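Local atomic coordinates of dnab-like replicative helicase (Bacillus phage SPP1, PDB entry 3BH0), a protein that unwinds duplex DNA at the replication fork in the 5'-3' direction as a DnaB-family helicase, probably driven by ATP hydrolysis in the RecA-like domain present here. Residues I48-P52 with K181-V185; D256-F262 with V281-R287. All blocks are in the same frame, centred on the assembly; numbering follows the deposited sequence.

Both contacts lie in the ATPase domain and reach the same central sheet, with their centres about 17 Å apart and their nearest atoms about 8 Å apart. Along the chain both segments of contact 1 precede those of contact 2. In contact 1 the loop between helices 31-42 and 56-62 meets the start of strand 183-188, in the parallel part of the sheet. Contact 2 pairs strand 259-265 with strand 278-286, where the sheet turns antiparallel. Strands 223-228 and 70-74 stand between the two sites, and strand 70-74 leads into the probable Walker A P-loop. Helix 81-93 touches residues of both contacts. One contact thus packs a loop on the parallel strands, and the other adds the antiparallel ones.

Contact 1: I48-P52 with K181-V185; sequences ITGVP and KRVIV
The guanidinium of Arg182 carries Val51 over one face: the backbone N of Val51 sits 3.6 Å above the plane, displaced toward the rim, and CG2 of the same residue lies on that side, 3.7 Å from Arg182 NE. At the edge, Arg182 NH1 gives a hydrogen bond to Thr49 O (3.3 Å), nearly straight at 165° and directed at a carbonyl lone pair. Gly50 O comes obliquely to NH2, and Pro52 CD touches NH2 from a direction across the arginine chain. The long arginine thus spans from just before strand 183-188 of the central sheet to the loop ahead of helix 56-62. A bend at chi3 (-127°) turns its plane to meet that loop, while NE is taken by a salt bridge to Asp97, just before the adjacent strand 98-103. Beside the arginine, Val51 CG1 and Ile184 CD1 meet tip to tip at 3.6 Å. With CG1 of Val51 anti to its own N (chi1 -172°), one branch goes to the isoleucine and the other to the arginine, a division that suits a beta-branched residue. Met92 of helix 81-93, the helix that begins in the probable P-loop, packs on both Val51 and Ile184. Arg182's charge is probably balanced by Asp97, leaving the Thr49 carbonyl bond to add direction rather than neutralisation.

Contact 2: D256-F262 with V281-R287; sequences DADIIEF and VIIAKHR
This is an antiparallel strand pairing, 259-262 against 281-286, at the point where the central sheet passes from parallel to antiparallel. Phe262 and Ile282 exchange two backbone bonds, with Phe262 N to Ile282 O at 2.7 Å, and Ala284 N donates to Ile260 O at 2.9 Å. Between the pairs Ile259-His286 and Glu261-Ile283 the register slips by one residue, and Ala284, with near-helical backbone angles, and Lys285 stand opposite Ile260 as a beta bulge. Strand 259-265 runs parallel to strand 70-74 on one side and antiparallel to strand 278-286 on the other, as in the RecA-like ATPase domain of DnaB helicases. Ala284 CB approaches the Phe262 ring obliquely, 3.4 Å from CE2, where a methyl is small enough to fit; Ile260 CG2 lies over one face, toward its rim.

Toward the start of strand 259-265 and the end of strand 278-286 the contact turns polar. Arg287 NE meets Asp258 OD1 at 2.6 Å in an almost straight salt bridge (178°), with the carboxylate and guanidinium planes 75° apart; Asp258 OD1 accepts through its anti lone pair. Arg287 curls back to it through a bend at chi3 (-65°). Asp258 is also held by Arg68 and Lys214. Lys285, fully extended, brings NZ to Glu254 O and to Ala257 O, the latter at a short distance that is doubtful in detail, while Arg287 NH2 reaches Gln255 O and, weakly, Asp256 O: long cationic chains suited to the carbonyl-rich C-terminal end of helix 252-256.

Contact 1: I48-P52 with K181-V185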
ATOM      1  N   ILE A  48      -1.654   6.678  17.392  1.00 59.53           N
ATOM      2  CA  ILE A  48      -2.068   6.707  15.991  1.00 59.31           C
ATOM      3  C   ILE A  48      -3.585   6.886  15.893  1.00 58.54           C
ATOM      4  O   ILE A  48      -4.356   6.093  16.444  1.00 58.85           O
ATOM      5  CB  ILE A  48      -1.619   5.438  15.214  1.00 59.28           C
ATOM      6  CG1 ILE A  48      -2.269   4.185  15.824  1.00 60.25           C
ATOM      7  CG2 ILE A  48      -0.100   5.335  15.201  1.00 59.03           C
ATOM      8  CD1 ILE A  48      -2.346   2.983  14.885  1.00 59.93           C
ATOM      9  N   THR A  49      -3.989   7.950  15.212  1.00 57.29           N
ATOM     10  CA  THR A  49      -5.382   8.239  14.960  1.00 56.32           C
ATOM     11  C   THR A  49      -5.895   7.292  13.885  1.00 55.58           C
ATOM     12  O   THR A  49      -6.743   6.442  14.153  1.00 55.41           O
ATOM     13  CB  THR A  49      -5.554   9.702  14.498  1.00 56.34           C
ATOM     14  OG1 THR A  49      -5.079  10.575  15.525  1.00 56.63           O
ATOM     15  CG2 THR A  49      -7.015  10.023  14.195  1.00 56.55           C
ATOM     16  N   GLY A  50      -5.351   7.429  12.678  1.00 54.42           N
ATOM     17  CA  GLY A  50      -5.821   6.669  11.526  1.00 53.15           C
ATOM     18  C   GLY A  50      -5.374   5.219  11.454  1.00 52.08           C
ATOM     19  O   GLY A  50      -4.907   4.641  12.433  1.00 51.85           O
ATOM     20  N   VAL A  51      -5.548   4.638  10.273  1.00 51.29           N
ATOM     21  CA  VAL A  51      -5.197   3.257  10.013  1.00 50.43           C
ATOM     22  C   VAL A  51      -3.683   3.146   9.983  1.00 50.07           C
ATOM     23  O   VAL A  51      -3.020   3.885   9.244  1.00 49.79           O
ATOM     24  CB  VAL A  51      -5.738   2.789   8.644  1.00 50.54           C
ATOM     25  CG1 VAL A  51      -5.542   1.299   8.487  1.00 50.53           C
ATOM     26  CG2 VAL A  51      -7.205   3.157   8.475  1.00 49.99           C
ATOM     27  N   PRO A  52      -3.124   2.220  10.781  1.00 49.84           N
ATOM     28  CA  PRO A  52      -1.666   2.066  10.787  1.00 49.43           C
ATOM     29  C   PRO A  52      -1.153   1.249   9.586  1.00 48.81           C
ATOM     30  O   PRO A  52      -1.771   0.250   9.192  1.00 48.99           O
ATOM     31  CB  PRO A  52      -1.404   1.312  12.095  1.00 49.36           C
ATOM     32  CG  PRO A  52      -2.652   0.494  12.313  1.00 49.70           C
ATOM     33  CD  PRO A  52      -3.791   1.270  11.700  1.00 49.90           C
ATOM     34  N   LYS A 181     -16.593  -0.488  10.010  1.00 53.70           N
ATOM     35  CA  LYS A 181     -15.193  -0.741   9.691  1.00 52.38           C
ATOM     36  C   LYS A 181     -14.658   0.216   8.640  1.00 50.98           C
ATOM     37  O   LYS A 181     -15.292   0.444   7.609  1.00 50.72           O
ATOM     38  CB  LYS A 181     -15.007  -2.183   9.224  1.00 52.72           C
ATOM     39  CG  LYS A 181     -15.523  -3.241  10.176  1.00 53.23           C
ATOM     40  CD  LYS A 181     -14.515  -3.557  11.264  1.00 54.79           C
ATOM     41  CE  LYS A 181     -14.796  -4.926  11.851  1.00 56.38           C
ATOM     42  NZ  LYS A 181     -14.470  -6.029  10.889  1.00 56.55           N
ATOM     43  N   ARG A 182     -13.487   0.772   8.912  1.00 49.43           N
ATOM     44  CA  ARG A 182     -12.754   1.528   7.905  1.00 48.11           C
ATOM     45  C   ARG A 182     -12.139   0.580   6.868  1.00 46.95           C
ATOM     46  O   ARG A 182     -11.365  -0.313   7.228  1.00 47.04           O
ATOM     47  CB  ARG A 182     -11.710   2.452   8.553  1.00 48.48           C
ATOM     48  CG  ARG A 182     -11.461   2.203  10.038  1.00 48.09           C
ATOM     49  CD  ARG A 182     -10.551   3.259  10.655  1.00 48.08           C
ATOM     50  NE  ARG A 182      -9.432   2.617  11.341  1.00 49.14           N
ATOM     51  CZ  ARG A 182      -8.589   3.223  12.170  1.00 49.35           C
ATOM     52  NH1 ARG A 182      -8.725   4.509  12.449  1.00 49.03           N
ATOM     53  NH2 ARG A 182      -7.601   2.532  12.723  1.00 50.90           N
ATOM     54  N   VAL A 183     -12.552   0.759   5.607  1.00 45.23           N
ATOM     55  CA  VAL A 183     -12.105  -0.015   4.438  1.00 43.48           C
ATOM     56  C   VAL A 183     -10.851   0.616   3.820  1.00 42.67           C
ATOM     57  O   VAL A 183     -10.724   1.842   3.758  1.00 42.16           O
ATOM     58  CB  VAL A 183     -13.228  -0.089   3.355  1.00 43.49           C
ATOM     59  CG1 VAL A 183     -12.786  -0.849   2.105  1.00 42.56           C
ATOM     60  CG2 VAL A 183     -14.490  -0.721   3.917  1.00 43.80           C
ATOM     61  N   ILE A 184      -9.924  -0.224   3.360  1.00 41.65           N
ATOM     62  CA  ILE A 184      -8.708   0.266   2.712  1.00 40.28           C
ATOM     63  C   ILE A 184      -8.607  -0.375   1.339  1.00 39.63           C
ATOM     64  O   ILE A 184      -8.587  -1.594   1.226  1.00 40.03           O
ATOM     65  CB  ILE A 184      -7.455  -0.039   3.561  1.00 40.40           C
ATOM     66  CG1 ILE A 184      -7.597   0.576   4.952  1.00 39.71           C
ATOM     67  CG2 ILE A 184      -6.163   0.460   2.856  1.00 40.08           C
ATOM     68  CD1 ILE A 184      -7.490  -0.422   6.066  1.00 38.81           C
ATOM     69  N   VAL A 185      -8.557   0.443   0.295  1.00 38.35           N
ATOM     70  CA  VAL A 185      -8.505  -0.079  -1.075  1.00 37.16           C
ATOM     71  C   VAL A 185      -7.067  -0.063  -1.595  1.00 36.90           C
ATOM     72  O   VAL A 185      -6.509   0.999  -1.842  1.00 36.36           O
ATOM     73  CB  VAL A 185      -9.475   0.703  -2.004  1.00 37.05           C
ATOM     74  CG1 VAL A 185      -9.543   0.092  -3.398  1.00 34.67           C
ATOM     75  CG2 VAL A 185     -10.871   0.752  -1.363  1.00 36.79           C
TER

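Contact 2: D256-F262 with V281-R287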
ATOM      1  N   ASP A 256      -2.723  14.838  -6.851  1.00 41.77           N
ATOM      2  CA  ASP A 256      -3.873  14.244  -6.163  1.00 40.47           C
ATOM      3  C   ASP A 256      -3.569  13.523  -4.853  1.00 39.40           C
ATOM      4  O   ASP A 256      -4.372  13.569  -3.919  1.00 38.78           O
ATOM      5  CB  ASP A 256      -4.653  13.344  -7.119  1.00 40.59           C
ATOM      6  CG  ASP A 256      -5.298  14.131  -8.238  1.00 42.17           C
ATOM      7  OD1 ASP A 256      -5.681  15.307  -8.000  1.00 43.69           O
ATOM      8  OD2 ASP A 256      -5.415  13.591  -9.353  1.00 42.20           O
ATOM      9  N   ALA A 257      -2.406  12.882  -4.776  1.00 38.38           N
ATOM     10  CA  ALA A 257      -2.046  12.089  -3.607  1.00 37.40           C
ATOM     11  C   ALA A 257      -1.751  12.962  -2.390  1.00 37.26           C
ATOM     12  O   ALA A 257      -1.128  14.023  -2.482  1.00 36.81           O
ATOM     13  CB  ALA A 257      -0.860  11.183  -3.917  1.00 37.15           C
ATOM     14  N   ASP A 258      -2.221  12.504  -1.247  1.00 37.10           N
ATOM     15  CA  ASP A 258      -1.906  13.135   0.017  1.00 37.62           C
ATOM     16  C   ASP A 258      -0.554  12.632   0.505  1.00 36.94           C
ATOM     17  O   ASP A 258       0.245  13.386   1.066  1.00 37.04           O
ATOM     18  CB  ASP A 258      -3.026  12.823   1.017  1.00 38.12           C
ATOM     19  CG  ASP A 258      -4.389  13.141   0.440  1.00 40.59           C
ATOM     20  OD1 ASP A 258      -4.579  14.297  -0.013  1.00 43.59           O
ATOM     21  OD2 ASP A 258      -5.242  12.234   0.368  1.00 41.84           O
ATOM     22  N   ILE A 259      -0.312  11.345   0.275  1.00 36.22           N
ATOM     23  CA  ILE A 259       0.924  10.707   0.683  1.00 35.28           C
ATOM     24  C   ILE A 259       1.560   9.955  -0.491  1.00 34.62           C
ATOM     25  O   ILE A 259       0.895   9.208  -1.208  1.00 34.79           O
ATOM     26  CB  ILE A 259       0.712   9.782   1.899  1.00 35.16           C
ATOM     27  CG1 ILE A 259       0.055  10.571   3.041  1.00 35.21           C
ATOM     28  CG2 ILE A 259       2.056   9.190   2.350  1.00 35.06           C
ATOM     29  CD1 ILE A 259      -0.411   9.756   4.246  1.00 35.25           C
ATOM     30  N   ILE A 260       2.846  10.183  -0.684  1.00 33.74           N
ATOM     31  CA  ILE A 260       3.613   9.449  -1.665  1.00 33.32           C
ATOM     32  C   ILE A 260       4.824   8.848  -0.981  1.00 33.03           C
ATOM     33  O   ILE A 260       5.731   9.551  -0.534  1.00 32.36           O
ATOM     34  CB  ILE A 260       4.046  10.340  -2.847  1.00 33.42           C
ATOM     35  CG1 ILE A 260       2.812  10.923  -3.549  1.00 32.76           C
ATOM     36  CG2 ILE A 260       4.965   9.550  -3.815  1.00 33.60           C
ATOM     37  CD1 ILE A 260       3.116  11.946  -4.662  1.00 32.95           C
ATOM     38  N   GLU A 261       4.828   7.530  -0.887  1.00 33.32           N
ATOM     39  CA  GLU A 261       5.980   6.851  -0.348  1.00 33.86           C
ATOM     40  C   GLU A 261       6.758   6.111  -1.436  1.00 33.45           C
ATOM     41  O   GLU A 261       6.233   5.229  -2.099  1.00 33.30           O
ATOM     42  CB  GLU A 261       5.603   5.972   0.849  1.00 34.19           C
ATOM     43  CG  GLU A 261       4.237   5.369   0.789  1.00 36.77           C
ATOM     44  CD  GLU A 261       3.703   4.950   2.146  1.00 38.61           C
ATOM     45  OE1 GLU A 261       3.233   5.825   2.879  1.00 40.46           O
ATOM     46  OE2 GLU A 261       3.704   3.746   2.466  1.00 39.87           O
ATOM     47  N   PHE A 262       7.997   6.547  -1.650  1.00 33.12           N
ATOM     48  CA  PHE A 262       8.938   5.862  -2.519  1.00 33.19           C
ATOM     49  C   PHE A 262       9.694   4.805  -1.724  1.00 33.14           C
ATOM     50  O   PHE A 262       9.949   4.977  -0.531  1.00 32.80           O
ATOM     51  CB  PHE A 262       9.953   6.844  -3.106  1.00 33.24           C
ATOM     52  CG  PHE A 262       9.373   7.849  -4.067  1.00 32.46           C
ATOM     53  CD1 PHE A 262       8.474   7.469  -5.047  1.00 33.17           C
ATOM     54  CD2 PHE A 262       9.786   9.172  -4.022  1.00 33.25           C
ATOM     55  CE1 PHE A 262       7.963   8.411  -5.954  1.00 32.92           C
ATOM     56  CE2 PHE A 262       9.297  10.121  -4.928  1.00 33.00           C
ATOM     57  CZ  PHE A 262       8.380   9.737  -5.892  1.00 33.12           C
ATOM     58  N   VAL A 281      11.867   3.904   3.111  1.00 36.99           N
ATOM     59  CA  VAL A 281      10.604   4.467   2.705  1.00 36.01           C
ATOM     60  C   VAL A 281      10.768   5.980   2.681  1.00 35.67           C
ATOM     61  O   VAL A 281      10.845   6.629   3.725  1.00 35.62           O
ATOM     62  CB  VAL A 281       9.476   4.039   3.655  1.00 35.91           C
ATOM     63  CG1 VAL A 281       8.154   4.609   3.204  1.00 36.34           C
ATOM     64  CG2 VAL A 281       9.389   2.525   3.723  1.00 35.63           C
ATOM     65  N   ILE A 282      10.851   6.536   1.480  1.00 34.94           N
ATOM     66  CA  ILE A 282      10.983   7.976   1.331  1.00 34.74           C
ATOM     67  C   ILE A 282       9.607   8.601   1.127  1.00 35.15           C
ATOM     68  O   ILE A 282       8.995   8.406   0.080  1.00 35.29           O
ATOM     69  CB  ILE A 282      11.897   8.355   0.134  1.00 34.36           C
ATOM     70  CG1 ILE A 282      13.165   7.502   0.137  1.00 34.16           C
ATOM     71  CG2 ILE A 282      12.196   9.853   0.134  1.00 32.83           C
ATOM     72  CD1 ILE A 282      13.991   7.597  -1.157  1.00 34.61           C
ATOM     73  N   ILE A 283       9.131   9.325   2.141  1.00 35.57           N
ATOM     74  CA  ILE A 283       7.905  10.126   2.081  1.00 35.92           C
ATOM     75  C   ILE A 283       8.216  11.406   1.292  1.00 36.04           C
ATOM     76  O   ILE A 283       8.791  12.346   1.825  1.00 36.47           O
ATOM     77  CB  ILE A 283       7.368  10.466   3.509  1.00 35.78           C
ATOM     78  CG1 ILE A 283       6.881   9.211   4.240  1.00 37.34           C
ATOM     79  CG2 ILE A 283       6.200  11.426   3.443  1.00 36.02           C
ATOM     80  CD1 ILE A 283       7.979   8.347   4.887  1.00 39.41           C
ATOM     81  N   ALA A 284       7.867  11.420   0.007  1.00 36.32           N
ATOM     82  CA  ALA A 284       8.237  12.531  -0.880  1.00 36.69           C
ATOM     83  C   ALA A 284       7.166  13.623  -0.883  1.00 37.00           C
ATOM     84  O   ALA A 284       7.428  14.764  -1.257  1.00 37.34           O
ATOM     85  CB  ALA A 284       8.487  12.028  -2.271  1.00 36.09           C
ATOM     86  N   LYS A 285       5.959  13.255  -0.464  1.00 37.05           N
ATOM     87  CA  LYS A 285       4.866  14.188  -0.327  1.00 36.89           C
ATOM     88  C   LYS A 285       4.026  13.810   0.873  1.00 37.33           C
ATOM     89  O   LYS A 285       3.713  12.628   1.100  1.00 37.25           O
ATOM     90  CB  LYS A 285       3.990  14.240  -1.579  1.00 36.71           C
ATOM     91  CG  LYS A 285       3.006  15.383  -1.521  1.00 36.03           C
ATOM     92  CD  LYS A 285       1.958  15.321  -2.607  1.00 36.37           C
ATOM     93  CE  LYS A 285       0.964  16.491  -2.434  1.00 34.72           C
ATOM     94  NZ  LYS A 285      -0.237  16.265  -3.243  1.00 33.42           N
ATOM     95  N   HIS A 286       3.684  14.830   1.650  1.00 37.54           N
ATOM     96  CA  HIS A 286       2.845  14.661   2.810  1.00 38.12           C
ATOM     97  C   HIS A 286       2.021  15.935   3.026  1.00 38.71           C
ATOM     98  O   HIS A 286       2.549  16.974   3.460  1.00 37.91           O
ATOM     99  CB  HIS A 286       3.687  14.317   4.043  1.00 37.67           C
ATOM    100  CG  HIS A 286       2.878  13.770   5.172  1.00 37.11           C
ATOM    101  ND1 HIS A 286       3.446  13.209   6.293  1.00 38.06           N
ATOM    102  CD2 HIS A 286       1.539  13.685   5.346  1.00 36.48           C
ATOM    103  CE1 HIS A 286       2.492  12.811   7.114  1.00 37.39           C
ATOM    104  NE2 HIS A 286       1.326  13.092   6.564  1.00 37.54           N
ATOM    105  N   ARG A 287       0.728  15.840   2.709  1.00 39.88           N
ATOM    106  CA  ARG A 287      -0.167  17.003   2.686  1.00 41.31           C
ATOM    107  C   ARG A 287      -0.382  17.625   4.070  1.00 41.97           C
ATOM    108  O   ARG A 287      -0.352  18.842   4.231  1.00 42.07           O
ATOM    109  CB  ARG A 287      -1.517  16.632   2.067  1.00 41.61           C
ATOM    110  CG  ARG A 287      -2.349  17.852   1.683  1.00 42.99           C
ATOM    111  CD  ARG A 287      -3.723  17.509   1.171  1.00 44.63           C
ATOM    112  NE  ARG A 287      -3.748  16.762  -0.098  1.00 48.31           N
ATOM    113  CZ  ARG A 287      -3.357  17.221  -1.286  1.00 49.85           C
ATOM    114  NH1 ARG A 287      -2.851  18.449  -1.419  1.00 52.11           N
ATOM    115  NH2 ARG A 287      -3.454  16.438  -2.351  1.00 49.70           N
TER